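Local coordinates for putative neuraminyllactose-binding hemagglutinin homolog (Helicobacter pylori, PDB 3BGH), which is of unproven function but is probably an outer-membrane lipoprotein and adhesin of the flagellar sheath that may bind neuraminyllactose, at residues F23-K28 / A197-M202; G29-K34 / L72-Y77; L38-E43 / L97-M102; E110-E115 / I125-G130. All coordinates share one frame; numbering follows the deposited sequence.

Interaction 1: residues F23-K28 / A197-M202; sequences FHYPIK and AYHKVM
The Tyr-198 ring lies under the backbone of Phe-23, whose CA sits over the ring centre, 3.7 Å above the plane. Phe-23 CB adds a CH-pi contact to the same ring, 3.8 Å from its centroid. The two aromatic rings are nearly parallel, their planes 10° apart, yet slid so far along each other that they barely overlap; it is mainly the start of the Phe-23 side chain and its peptide that cover the tyrosine. With CG anti to the carbonyl carbon (chi1 -57°), the Phe-23 ring swings past Tyr-198 and meets Phe-60 edge-to-face. Tyrosine suits this buried place because its flat face packs against carbon while its OH bonds to Gln-67, whose OE1 also accepts Tyr-25 N.

Further along, Tyr-25 points toward the helix and packs against Met-202 and His-199. Its CB rests on Met-202 CB at 3.8 Å, and its CD1 comes to 3.7 Å from His-199 ND1, the two rings oblique at 72°. Here the flexible methionine fills the buried side and the histidine the exposed one. No hydrogen bond links the two segments. This is the aromatic packing of an irregular N-terminal arm laid over helix 186-208, with helix 54-73 beside it.

Interaction 2: residues G29-K34 / L72-Y77; sequences GKQEPK and LERKGY
Gly-76 lies close against Glu-32 O and Pro-33 O at the Schellman motif that closes the C-terminal end of helix 54-73, where the extended loop 29-34 runs past on the protein surface. With its positive phi (115°), Gly-76 is the residue that leaves the helical conformation, and this tight place beside two carbonyl oxygens suits a residue without a side chain.

Hydrogen bonds are few and use the carbonyls of both sides. One runs from Arg-74 NE to Gly-29 O at 2.9 Å, somewhat bent, the oxygen lying at the edge of the guanidinium and in its plane. Bends at chi2 and chi3, both 102°, fold the arginine chain back to bring NE there, and its long aliphatic part passes close to the loop. Two weak bonds follow: Gln-31 NE2 to Glu-73 O, at 3.1 Å, and Glu-32 N to Arg-74 O, at 3.4 Å. Glutamine fits because its amide can reach a carbonyl in the last turn, whose oxygen also accepts Gly-76 N.

Charge plays a looser part. Glu-32 OE1 stands 5.4 Å from Lys-75 NZ, where at most a weak, long-range attraction is likely, while that ammonium also has a long, weak ion pair with a sulfate, probably from the crystallisation liquor.

Close carbon-oxygen contacts complete the fit. Gln-31 OE1 lies 3.4 Å from Arg-74 CA, and at the far end of the loop Lys-34 CA makes a C-H...O contact with Gly-76 O at 3.3 Å.

Interaction 3: residues L38-E43 / L97-M102; sequences LVVLIE and LLVLRM
Val-40 is bonded to strand 98-114 through both its backbone polar atoms: its N donates to Leu-98 O and its O accepts from Leu-100 N, each at 2.8 Å. Leu-97 N to Leu-38 O, at 2.7 Å, and Ile-42 N to Leu-100 O, at 3.1 Å, extend the series in both directions. One residue thus bonds to the two neighbours of its partner, Val-99, as in parallel beta structure; the strand axes run 22° apart.

Side chains follow the alternation of the strands. Val-40 and Val-99 lie side by side, their CG1 methyls 3.9 Å apart, and Ile-42 CD1 reaches the same Val-99 methyl. With CG1 anti to its carbonyl carbon (chi1 -62°), Ile-42 sends this end across to the neighbouring strand, where it also meets the aliphatic CD of Arg-101. On the other face Leu-41 CD1 touches Leu-100 CB at 3.8 Å. Branched valine and isoleucine suit an extended backbone; Leu-41 is long enough to reach helix 54-73, while Leu-98 and Leu-100 meet Phe-136.

From that helix Phe-65 and Ser-69 pack on Leu-41, and Leu-72 on Val-39. Strands 78-82 and 123-137 bond along the outer edges of the pair, making it an interior part of the mixed sheet. With the peptide groups paired between strands and hydrocarbon on both faces, the contact joins a buried hydrophobic core without burying polar side chains between the strands.

Interaction 4: residues E110-E115 / I125-G130; sequences EDIVEE and IDMSSG
Ile-112 and Ile-125 form the close-packed part of this contact, an antiparallel hydrogen-bonded pair in the hairpin of strands 98-114 and 123-137. Ile-112 N donates to Ile-125 O at 3.0 Å, and Ile-125 N returns a bond to Ile-112 O at 2.6 Å. The branched isoleucines pack together on one face of the sheet, CB of Ile-112 lying 3.8 Å from CG1 of Ile-125. The bend at chi3 of Met-127 places CE 3.9 Å from Ile-112 CD1. Ser-147 and Tyr-131 of the second subunit pack on Ile-112 and Met-127.

Toward Glu-110 a G1 beta bulge interrupts the regular pairing, which resumes at Leu-109: Asp-111, with a positive phi of 66°, and Ile-112 both face Ile-125. Asp-126 takes up the irregularity: its OD1 accepts Asp-111 N at 3.0 Å, while OD2 bonds to His-186. The partly exposed Glu-110 lies alongside the buried Asp-126, OE2 of the first 4.3 Å from OD2 of the second. Glu-114, at the other end, crosses Ile-125 and forms a salt bridge with Lys-156.

The crowding of Glu-110 and Asp-126, with Asp-111 nearby, probably raises their proton affinity somewhat, offset for Asp-126 by the N-H and the histidine that hold its two oxygens.

Interactions 3 and 4 use opposite ends of the long strand 98-114, their centres about 34 Å apart on opposite sides of the chain's centre: the first pairs it with strand 38-48, the second with strand 123-137, in one mixed sheet. Interaction 2 joins interaction 3 through side-chain packing, where Tyr-77 CD1 lies 4.0 Å from Val-39 CG1. The first segments of interactions 1 and 2, 23-28 and 29-34, are consecutive pieces of one N-terminal arm, which passes from helix 186-208 to the end of helix 54-73; the contact centres are about 18 Å apart. Only interaction 4 touches the second subunit, where Asp-111 O bonds to Asn-135 of that chain. No glycan-binding site is defined by these contacts.

Interaction 1: residues F23-K28 / A197-M202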
loop_
_atom_site.group_PDB
_atom_site.type_symbol
_atom_site.label_atom_id
_atom_site.label_comp_id
_atom_site.label_asym_id
_atom_site.label_seq_id
_atom_site.Cartn_x
_atom_site.Cartn_y
_atom_site.Cartn_z
ATOM N N PHE A 23 5.100 15.192 12.958
ATOM C CA PHE A 23 5.494 15.315 11.567
ATOM C C PHE A 23 6.564 16.418 11.422
ATOM O O PHE A 23 6.335 17.454 10.824
ATOM C CB PHE A 23 4.245 15.470 10.672
ATOM C CG PHE A 23 3.228 14.319 10.823
ATOM C CD1 PHE A 23 3.559 13.132 11.496
ATOM C CD2 PHE A 23 1.947 14.420 10.277
ATOM C CE1 PHE A 23 2.634 12.085 11.626
ATOM C CE2 PHE A 23 1.015 13.361 10.389
ATOM C CZ PHE A 23 1.363 12.205 11.056
ATOM N N HIS A 24 7.744 16.167 11.999
ATOM C CA HIS A 24 8.900 17.101 11.941
ATOM C C HIS A 24 10.224 16.318 12.005
ATOM O O HIS A 24 10.433 15.479 12.886
ATOM C CB HIS A 24 8.812 18.194 13.049
ATOM C CG HIS A 24 9.916 19.226 13.017
ATOM N ND1 HIS A 24 10.996 19.198 13.886
ATOM C CD2 HIS A 24 10.090 20.327 12.245
ATOM C CE1 HIS A 24 11.791 20.226 13.638
ATOM N NE2 HIS A 24 11.265 20.928 12.645
ATOM N N TYR A 25 11.097 16.558 11.033
ATOM C CA TYR A 25 12.393 15.897 11.008
ATOM C C TYR A 25 13.389 17.052 11.078
ATOM O O TYR A 25 13.258 17.998 10.302
ATOM C CB TYR A 25 12.527 15.061 9.719
ATOM C CG TYR A 25 13.928 14.571 9.391
ATOM C CD1 TYR A 25 14.505 13.527 10.118
ATOM C CD2 TYR A 25 14.675 15.147 8.344
ATOM C CE1 TYR A 25 15.797 13.064 9.839
ATOM C CE2 TYR A 25 15.988 14.682 8.043
ATOM C CZ TYR A 25 16.536 13.634 8.802
ATOM O OH TYR A 25 17.798 13.129 8.551
ATOM N N PRO A 26 14.344 17.017 12.037
ATOM C CA PRO A 26 15.244 18.181 12.133
ATOM C C PRO A 26 16.196 18.312 10.937
ATOM O O PRO A 26 17.085 17.479 10.760
ATOM C CB PRO A 26 16.015 17.925 13.435
ATOM C CG PRO A 26 15.962 16.425 13.630
ATOM C CD PRO A 26 14.645 15.985 13.055
ATOM N N ILE A 27 15.995 19.344 10.118
ATOM C CA ILE A 27 16.930 19.649 9.029
ATOM C C ILE A 27 18.203 20.252 9.623
ATOM O O ILE A 27 18.287 21.448 9.865
ATOM C CB ILE A 27 16.310 20.578 7.946
ATOM C CG1 ILE A 27 15.023 19.941 7.373
ATOM C CG2 ILE A 27 17.330 20.878 6.839
ATOM C CD1 ILE A 27 14.036 20.927 6.749
ATOM N N LYS A 28 19.172 19.394 9.900
ATOM C CA LYS A 28 20.439 19.827 10.464
ATOM C C LYS A 28 21.446 20.028 9.335
ATOM O O LYS A 28 21.608 19.157 8.486
ATOM C CB LYS A 28 20.946 18.810 11.505
ATOM C CG LYS A 28 20.169 18.853 12.833
ATOM C CD LYS A 28 20.461 17.619 13.695
ATOM C CE LYS A 28 19.458 17.488 14.845
ATOM N NZ LYS A 28 19.258 16.048 15.228
ATOM N N ALA A 197 6.497 6.634 9.662
ATOM C CA ALA A 197 6.460 6.800 8.214
ATOM C C ALA A 197 6.920 8.196 7.794
ATOM O O ALA A 197 7.579 8.360 6.754
ATOM C CB ALA A 197 5.063 6.483 7.642
ATOM N N TYR A 198 6.558 9.206 8.583
ATOM C CA TYR A 198 6.941 10.564 8.240
ATOM C C TYR A 198 8.469 10.690 8.314
ATOM O O TYR A 198 9.074 11.202 7.390
ATOM C CB TYR A 198 6.286 11.607 9.158
ATOM C CG TYR A 198 6.633 13.016 8.701
ATOM C CD1 TYR A 198 5.825 13.701 7.808
ATOM C CD2 TYR A 198 7.808 13.632 9.121
ATOM C CE1 TYR A 198 6.157 14.983 7.393
ATOM C CE2 TYR A 198 8.147 14.903 8.706
ATOM C CZ TYR A 198 7.332 15.567 7.842
ATOM O OH TYR A 198 7.702 16.834 7.421
ATOM N N HIS A 199 9.064 10.215 9.408
ATOM C CA HIS A 199 10.509 10.197 9.600
ATOM C C HIS A 199 11.197 9.498 8.404
ATOM O O HIS A 199 12.020 10.126 7.751
ATOM C CB HIS A 199 10.869 9.547 10.959
ATOM C CG HIS A 199 12.347 9.444 11.232
ATOM N ND1 HIS A 199 13.093 10.487 11.753
ATOM C CD2 HIS A 199 13.206 8.397 11.109
ATOM C CE1 HIS A 199 14.347 10.099 11.914
ATOM N NE2 HIS A 199 14.442 8.833 11.537
ATOM N N LYS A 200 10.823 8.240 8.093
ATOM C CA LYS A 200 11.371 7.538 6.931
ATOM C C LYS A 200 11.254 8.296 5.596
ATOM O O LYS A 200 12.219 8.279 4.819
ATOM C CB LYS A 200 10.784 6.124 6.769
ATOM C CG LYS A 200 11.498 5.306 5.676
ATOM C CD LYS A 200 10.816 3.961 5.332
ATOM C CE LYS A 200 11.696 3.078 4.423
ATOM N NZ LYS A 200 11.189 1.681 4.202
ATOM N N VAL A 201 10.109 8.934 5.314
ATOM C CA VAL A 201 9.988 9.688 4.041
ATOM C C VAL A 201 11.014 10.856 3.977
ATOM O O VAL A 201 11.749 11.016 3.000
ATOM C CB VAL A 201 8.518 10.219 3.724
ATOM C CG1 VAL A 201 8.517 11.079 2.512
ATOM C CG2 VAL A 201 7.567 9.061 3.487
ATOM N N MET A 202 11.037 11.667 5.014
ATOM C CA MET A 202 11.922 12.816 5.025
ATOM C C MET A 202 13.394 12.410 4.911
ATOM O O MET A 202 14.136 13.059 4.193
ATOM C CB MET A 202 11.679 13.661 6.272
ATOM C CG MET A 202 10.458 14.594 6.180
ATOM S SD MET A 202 10.525 15.745 4.829
ATOM C CE MET A 202 12.047 16.592 5.202
#

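Interaction 2: residues G29-K34 / L72-Y77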
loop_
_atom_site.group_PDB
_atom_site.type_symbol
_atom_site.label_atom_id
_atom_site.label_comp_id
_atom_site.label_asym_id
_atom_site.label_seq_id
_atom_site.Cartn_x
_atom_site.Cartn_y
_atom_site.Cartn_z
ATOM N N GLY A 29 22.100 21.188 9.325
ATOM C CA GLY A 29 23.070 21.535 8.282
ATOM C C GLY A 29 23.208 23.039 8.055
ATOM O O GLY A 29 22.232 23.795 8.168
ATOM N N LYS A 30 24.429 23.461 7.732
ATOM C CA LYS A 30 24.747 24.866 7.434
ATOM C C LYS A 30 23.988 25.369 6.204
ATOM O O LYS A 30 23.921 24.657 5.197
ATOM C CB LYS A 30 26.266 25.044 7.233
ATOM C CG LYS A 30 26.961 23.864 6.528
ATOM C CD LYS A 30 28.454 24.100 6.279
ATOM C CE LYS A 30 29.196 22.772 6.083
ATOM N NZ LYS A 30 30.594 23.002 5.613
ATOM N N GLN A 31 23.408 26.574 6.293
ATOM C CA GLN A 31 22.836 27.258 5.121
ATOM C C GLN A 31 23.914 27.353 4.043
ATOM O O GLN A 31 25.089 27.567 4.362
ATOM C CB GLN A 31 22.315 28.655 5.482
ATOM C CG GLN A 31 21.834 29.506 4.283
ATOM C CD GLN A 31 20.414 29.165 3.784
ATOM O OE1 GLN A 31 19.529 28.803 4.568
ATOM N NE2 GLN A 31 20.198 29.308 2.477
ATOM N N GLU A 32 23.524 27.175 2.784
ATOM C CA GLU A 32 24.473 27.084 1.675
ATOM C C GLU A 32 24.326 28.315 0.784
ATOM O O GLU A 32 23.212 28.819 0.609
ATOM C CB GLU A 32 24.212 25.804 0.861
ATOM C CG GLU A 32 25.457 25.117 0.288
ATOM C CD GLU A 32 26.087 24.095 1.240
ATOM O OE1 GLU A 32 25.457 23.751 2.260
ATOM O OE2 GLU A 32 27.219 23.631 0.971
ATOM N N PRO A 33 25.445 28.814 0.222
ATOM C CA PRO A 33 25.353 29.945 -0.696
ATOM C C PRO A 33 24.275 29.715 -1.761
ATOM O O PRO A 33 24.257 28.646 -2.392
ATOM C CB PRO A 33 26.743 29.985 -1.347
ATOM C CG PRO A 33 27.474 28.734 -0.871
ATOM C CD PRO A 33 26.841 28.374 0.413
ATOM N N LYS A 34 23.398 30.703 -1.950
ATOM C CA LYS A 34 22.288 30.617 -2.911
ATOM C C LYS A 34 22.753 30.201 -4.309
ATOM O O LYS A 34 23.366 31.001 -5.016
ATOM C CB LYS A 34 21.493 31.936 -2.952
ATOM C CG LYS A 34 20.554 32.144 -1.714
ATOM C CD LYS A 34 20.077 33.599 -1.563
ATOM C CE LYS A 34 21.066 34.453 -0.744
ATOM N NZ LYS A 34 21.333 35.807 -1.358
ATOM N N LEU A 72 15.175 22.660 0.944
ATOM C CA LEU A 72 15.669 23.167 -0.320
ATOM C C LEU A 72 16.332 24.544 -0.180
ATOM O O LEU A 72 17.489 24.721 -0.544
ATOM C CB LEU A 72 14.559 23.157 -1.364
ATOM C CG LEU A 72 14.221 21.728 -1.801
ATOM C CD1 LEU A 72 12.870 21.716 -2.437
ATOM C CD2 LEU A 72 15.291 21.127 -2.715
ATOM N N GLU A 73 15.604 25.496 0.386
ATOM C CA GLU A 73 16.132 26.814 0.702
ATOM C C GLU A 73 17.439 26.700 1.465
ATOM O O GLU A 73 18.454 27.198 1.002
ATOM C CB GLU A 73 15.106 27.607 1.484
ATOM C CG GLU A 73 13.907 27.983 0.633
ATOM C CD GLU A 73 12.740 28.501 1.456
ATOM O OE1 GLU A 73 12.649 28.145 2.658
ATOM O OE2 GLU A 73 11.904 29.255 0.895
ATOM N N ARG A 74 17.445 25.983 2.587
ATOM C CA ARG A 74 18.681 25.764 3.330
ATOM C C ARG A 74 19.799 25.175 2.451
ATOM O O ARG A 74 20.927 25.004 2.901
ATOM C CB ARG A 74 18.431 24.861 4.534
ATOM C CG ARG A 74 19.691 24.465 5.274
ATOM C CD ARG A 74 19.862 25.281 6.522
ATOM N NE ARG A 74 19.469 24.537 7.720
ATOM C CZ ARG A 74 18.263 24.597 8.290
ATOM N NH1 ARG A 74 18.014 23.872 9.384
ATOM N NH2 ARG A 74 17.300 25.376 7.771
ATOM N N LYS A 75 19.486 24.861 1.203
ATOM C CA LYS A 75 20.442 24.168 0.354
ATOM C C LYS A 75 20.735 25.026 -0.859
ATOM O O LYS A 75 21.511 24.641 -1.737
ATOM C CB LYS A 75 19.893 22.800 -0.043
ATOM C CG LYS A 75 20.827 21.667 0.321
ATOM C CD LYS A 75 20.761 21.232 1.801
ATOM C CE LYS A 75 21.961 20.352 2.108
ATOM N NZ LYS A 75 21.969 19.758 3.474
ATOM N N GLY A 76 20.091 26.190 -0.885
ATOM C CA GLY A 76 20.509 27.286 -1.735
ATOM C C GLY A 76 19.513 27.644 -2.812
ATOM O O GLY A 76 19.658 28.684 -3.468
ATOM N N TYR A 77 18.497 26.803 -2.984
ATOM C CA TYR A 77 17.538 26.946 -4.073
ATOM C C TYR A 77 16.484 28.008 -3.825
ATOM O O TYR A 77 16.223 28.398 -2.689
ATOM C CB TYR A 77 16.857 25.591 -4.362
ATOM C CG TYR A 77 17.843 24.497 -4.679
ATOM C CD1 TYR A 77 18.197 24.219 -5.997
ATOM C CD2 TYR A 77 18.430 23.740 -3.660
ATOM C CE1 TYR A 77 19.110 23.228 -6.287
ATOM C CE2 TYR A 77 19.361 22.737 -3.953
ATOM C CZ TYR A 77 19.689 22.500 -5.269
ATOM O OH TYR A 77 20.600 21.521 -5.578
#

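Interaction 3: residues L38-E43 / L97-M102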
loop_
_atom_site.group_PDB
_atom_site.type_symbol
_atom_site.label_atom_id
_atom_site.label_comp_id
_atom_site.label_asym_id
_atom_site.label_seq_id
_atom_site.Cartn_x
_atom_site.Cartn_y
_atom_site.Cartn_z
ATOM N N LEU A 38 16.065 27.351 -9.435
ATOM C CA LEU A 38 14.680 27.384 -8.898
ATOM C C LEU A 38 13.959 26.017 -9.064
ATOM O O LEU A 38 13.908 25.485 -10.181
ATOM C CB LEU A 38 13.849 28.477 -9.592
ATOM C CG LEU A 38 12.317 28.402 -9.443
ATOM C CD1 LEU A 38 11.837 28.750 -8.042
ATOM C CD2 LEU A 38 11.587 29.278 -10.454
ATOM N N VAL A 39 13.395 25.467 -7.980
ATOM C CA VAL A 39 12.556 24.243 -8.085
ATOM C C VAL A 39 11.093 24.500 -7.730
ATOM O O VAL A 39 10.795 25.168 -6.745
ATOM C CB VAL A 39 13.089 23.036 -7.249
ATOM C CG1 VAL A 39 14.601 22.941 -7.299
ATOM C CG2 VAL A 39 12.631 23.113 -5.834
ATOM N N VAL A 40 10.190 23.974 -8.536
ATOM C CA VAL A 40 8.770 24.050 -8.244
ATOM C C VAL A 40 8.354 22.863 -7.367
ATOM O O VAL A 40 8.624 21.710 -7.695
ATOM C CB VAL A 40 7.952 24.043 -9.534
ATOM C CG1 VAL A 40 6.474 24.070 -9.230
ATOM C CG2 VAL A 40 8.298 25.218 -10.365
ATOM N N LEU A 41 7.702 23.154 -6.244
ATOM C CA LEU A 41 7.238 22.115 -5.340
ATOM C C LEU A 41 5.729 22.109 -5.328
ATOM O O LEU A 41 5.122 23.123 -5.029
ATOM C CB LEU A 41 7.769 22.381 -3.944
ATOM C CG LEU A 41 7.900 21.157 -3.055
ATOM C CD1 LEU A 41 9.058 20.340 -3.578
ATOM C CD2 LEU A 41 8.127 21.564 -1.612
ATOM N N ILE A 42 5.130 20.979 -5.682
ATOM C CA ILE A 42 3.672 20.816 -5.710
ATOM C C ILE A 42 3.216 20.155 -4.407
ATOM O O ILE A 42 3.968 19.379 -3.831
ATOM C CB ILE A 42 3.233 19.994 -6.929
ATOM C CG1 ILE A 42 3.629 20.744 -8.190
ATOM C CG2 ILE A 42 1.739 19.771 -6.952
ATOM C CD1 ILE A 42 3.105 20.128 -9.439
ATOM N N GLU A 43 2.016 20.495 -3.924
ATOM C CA GLU A 43 1.531 19.993 -2.646
ATOM C C GLU A 43 1.362 18.478 -2.799
ATOM O O GLU A 43 0.730 18.053 -3.758
ATOM C CB GLU A 43 0.200 20.670 -2.250
ATOM C CG GLU A 43 -0.275 20.438 -0.774
ATOM C CD GLU A 43 -1.545 21.251 -0.383
ATOM O OE1 GLU A 43 -2.599 21.144 -1.085
ATOM O OE2 GLU A 43 -1.502 21.967 0.655
ATOM N N LEU A 97 14.311 24.831 -12.752
ATOM C CA LEU A 97 15.110 23.665 -13.078
ATOM C C LEU A 97 14.242 22.402 -13.145
ATOM O O LEU A 97 14.391 21.593 -14.041
ATOM C CB LEU A 97 16.198 23.451 -12.028
ATOM C CG LEU A 97 16.978 22.139 -12.203
ATOM C CD1 LEU A 97 17.863 22.222 -13.439
ATOM C CD2 LEU A 97 17.772 21.745 -10.943
ATOM N N LEU A 98 13.306 22.284 -12.209
ATOM C CA LEU A 98 12.731 21.019 -11.831
ATOM C C LEU A 98 11.366 21.299 -11.232
ATOM O O LEU A 98 11.158 22.346 -10.610
ATOM C CB LEU A 98 13.659 20.410 -10.775
ATOM C CG LEU A 98 13.490 19.074 -10.088
ATOM C CD1 LEU A 98 12.907 18.018 -11.003
ATOM C CD2 LEU A 98 14.855 18.617 -9.604
ATOM N N VAL A 99 10.431 20.380 -11.462
ATOM C CA VAL A 99 9.177 20.344 -10.720
ATOM C C VAL A 99 9.159 19.036 -9.954
ATOM O O VAL A 99 9.288 17.986 -10.549
ATOM C CB VAL A 99 7.971 20.351 -11.632
ATOM C CG1 VAL A 99 6.692 20.464 -10.801
ATOM C CG2 VAL A 99 8.060 21.484 -12.611
ATOM N N LEU A 100 9.033 19.115 -8.638
ATOM C CA LEU A 100 8.917 17.968 -7.786
ATOM C C LEU A 100 7.457 17.806 -7.400
ATOM O O LEU A 100 6.750 18.775 -7.136
ATOM C CB LEU A 100 9.777 18.144 -6.553
ATOM C CG LEU A 100 11.301 18.124 -6.688
ATOM C CD1 LEU A 100 11.885 18.334 -5.311
ATOM C CD2 LEU A 100 11.773 16.788 -7.241
ATOM N N ARG A 101 7.023 16.554 -7.361
ATOM C CA ARG A 101 5.611 16.199 -7.410
ATOM C C ARG A 101 5.420 14.780 -6.803
ATOM O O ARG A 101 5.757 13.773 -7.428
ATOM C CB ARG A 101 5.144 16.308 -8.883
ATOM C CG ARG A 101 3.908 15.583 -9.228
ATOM C CD ARG A 101 3.222 16.213 -10.421
ATOM N NE ARG A 101 1.769 16.151 -10.225
ATOM C CZ ARG A 101 0.860 16.320 -11.184
ATOM N NH1 ARG A 101 1.232 16.543 -12.441
ATOM N NH2 ARG A 101 -0.433 16.258 -10.882
ATOM N N MET A 102 4.913 14.746 -5.574
ATOM C CA MET A 102 4.827 13.564 -4.746
ATOM C C MET A 102 3.393 12.997 -4.678
ATOM O O MET A 102 2.457 13.703 -4.299
ATOM C CB MET A 102 5.325 13.881 -3.326
ATOM C CG MET A 102 5.795 12.649 -2.554
ATOM S SD MET A 102 6.183 12.995 -0.809
ATOM C CE MET A 102 7.048 14.600 -1.019
#

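Interaction 4: residues E110-E115 / I125-G130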
loop_
_atom_site.group_PDB
_atom_site.type_symbol
_atom_site.label_atom_id
_atom_site.label_comp_id
_atom_site.label_asym_id
_atom_site.label_seq_id
_atom_site.Cartn_x
_atom_site.Cartn_y
_atom_site.Cartn_z
ATOM N N GLU A 110 -5.302 -3.308 10.908
ATOM C CA GLU A 110 -5.495 -3.470 12.339
ATOM C C GLU A 110 -5.612 -4.935 12.674
ATOM O O GLU A 110 -6.062 -5.725 11.840
ATOM C CB GLU A 110 -6.742 -2.693 12.806
ATOM C CG GLU A 110 -6.518 -1.178 12.737
ATOM C CD GLU A 110 -7.700 -0.352 13.198
ATOM O OE1 GLU A 110 -8.817 -0.892 13.312
ATOM O OE2 GLU A 110 -7.502 0.863 13.443
ATOM N N ASP A 111 -5.168 -5.279 13.887
ATOM C CA ASP A 111 -5.478 -6.570 14.506
ATOM C C ASP A 111 -4.835 -7.750 13.763
ATOM O O ASP A 111 -5.506 -8.689 13.314
ATOM C CB ASP A 111 -7.004 -6.761 14.699
ATOM C CG ASP A 111 -7.603 -5.813 15.755
ATOM O OD1 ASP A 111 -6.899 -5.404 16.706
ATOM O OD2 ASP A 111 -8.796 -5.466 15.641
ATOM N N ILE A 112 -3.515 -7.682 13.646
ATOM C CA ILE A 112 -2.723 -8.784 13.137
ATOM C C ILE A 112 -2.032 -9.389 14.364
ATOM O O ILE A 112 -1.525 -8.644 15.229
ATOM C CB ILE A 112 -1.670 -8.285 12.118
ATOM C CG1 ILE A 112 -2.315 -7.429 11.039
ATOM C CG2 ILE A 112 -0.962 -9.424 11.468
ATOM C CD1 ILE A 112 -1.386 -7.158 9.868
ATOM N N VAL A 113 -2.053 -10.725 14.435
ATOM C CA VAL A 113 -1.448 -11.498 15.526
ATOM C C VAL A 113 -0.087 -12.082 15.120
ATOM O O VAL A 113 0.111 -12.521 13.995
ATOM C CB VAL A 113 -2.427 -12.629 16.008
ATOM C CG1 VAL A 113 -1.738 -13.671 16.873
ATOM C CG2 VAL A 113 -3.619 -12.016 16.780
ATOM N N GLU A 114 0.846 -12.069 16.050
ATOM C CA GLU A 114 2.142 -12.668 15.856
ATOM C C GLU A 114 2.277 -13.718 16.954
ATOM O O GLU A 114 2.526 -13.386 18.137
ATOM C CB GLU A 114 3.265 -11.617 15.984
ATOM C CG GLU A 114 3.348 -10.581 14.869
ATOM C CD GLU A 114 4.548 -9.638 15.031
ATOM O OE1 GLU A 114 5.066 -9.459 16.169
ATOM O OE2 GLU A 114 4.987 -9.090 14.001
ATOM N N GLU A 115 2.079 -14.978 16.581
ATOM C CA GLU A 115 2.196 -16.084 17.522
ATOM C C GLU A 115 3.474 -16.016 18.336
ATOM O O GLU A 115 4.488 -15.506 17.847
ATOM C CB GLU A 115 2.056 -17.408 16.784
ATOM C CG GLU A 115 0.601 -17.620 16.443
ATOM C CD GLU A 115 0.366 -18.761 15.510
ATOM O OE1 GLU A 115 0.497 -18.563 14.272
ATOM O OE2 GLU A 115 0.049 -19.859 16.021
ATOM N N ILE A 125 -0.858 -6.598 16.707
ATOM C CA ILE A 125 -0.232 -5.367 16.202
ATOM C C ILE A 125 -1.130 -4.688 15.185
ATOM O O ILE A 125 -2.059 -5.296 14.669
ATOM C CB ILE A 125 1.111 -5.635 15.486
ATOM C CG1 ILE A 125 0.880 -6.283 14.116
ATOM C CG2 ILE A 125 2.067 -6.465 16.330
ATOM C CD1 ILE A 125 2.089 -6.421 13.294
ATOM N N ASP A 126 -0.858 -3.414 14.921
ATOM C CA ASP A 126 -1.307 -2.757 13.720
ATOM C C ASP A 126 -0.083 -2.599 12.805
ATOM O O ASP A 126 1.043 -2.543 13.290
ATOM C CB ASP A 126 -1.916 -1.396 14.052
ATOM C CG ASP A 126 -3.304 -1.507 14.654
ATOM O OD1 ASP A 126 -3.884 -2.627 14.621
ATOM O OD2 ASP A 126 -3.814 -0.475 15.179
ATOM N N MET A 127 -0.301 -2.535 11.497
ATOM C CA MET A 127 0.797 -2.518 10.540
ATOM C C MET A 127 0.407 -1.739 9.305
ATOM O O MET A 127 -0.706 -1.894 8.802
ATOM C CB MET A 127 1.192 -3.958 10.133
ATOM C CG MET A 127 2.481 -4.065 9.240
ATOM S SD MET A 127 2.963 -5.771 8.720
ATOM C CE MET A 127 1.659 -6.075 7.598
ATOM N N SER A 128 1.335 -0.946 8.788
ATOM C CA SER A 128 1.076 -0.173 7.604
ATOM C C SER A 128 1.358 -0.888 6.282
ATOM O O SER A 128 2.118 -1.872 6.196
ATOM C CB SER A 128 1.966 1.034 7.634
ATOM O OG SER A 128 3.262 0.566 7.324
ATOM N N SER A 129 0.789 -0.319 5.228
ATOM C CA SER A 129 1.195 -0.595 3.858
ATOM C C SER A 129 1.195 0.758 3.159
ATOM O O SER A 129 0.793 1.768 3.746
ATOM C CB SER A 129 0.205 -1.554 3.193
ATOM O OG SER A 129 -1.001 -0.882 2.889
ATOM N N GLY A 130 1.615 0.780 1.911
ATOM C CA GLY A 130 1.641 1.983 1.124
ATOM C C GLY A 130 3.022 2.277 0.585
ATOM O O GLY A 130 3.940 1.538 0.779
#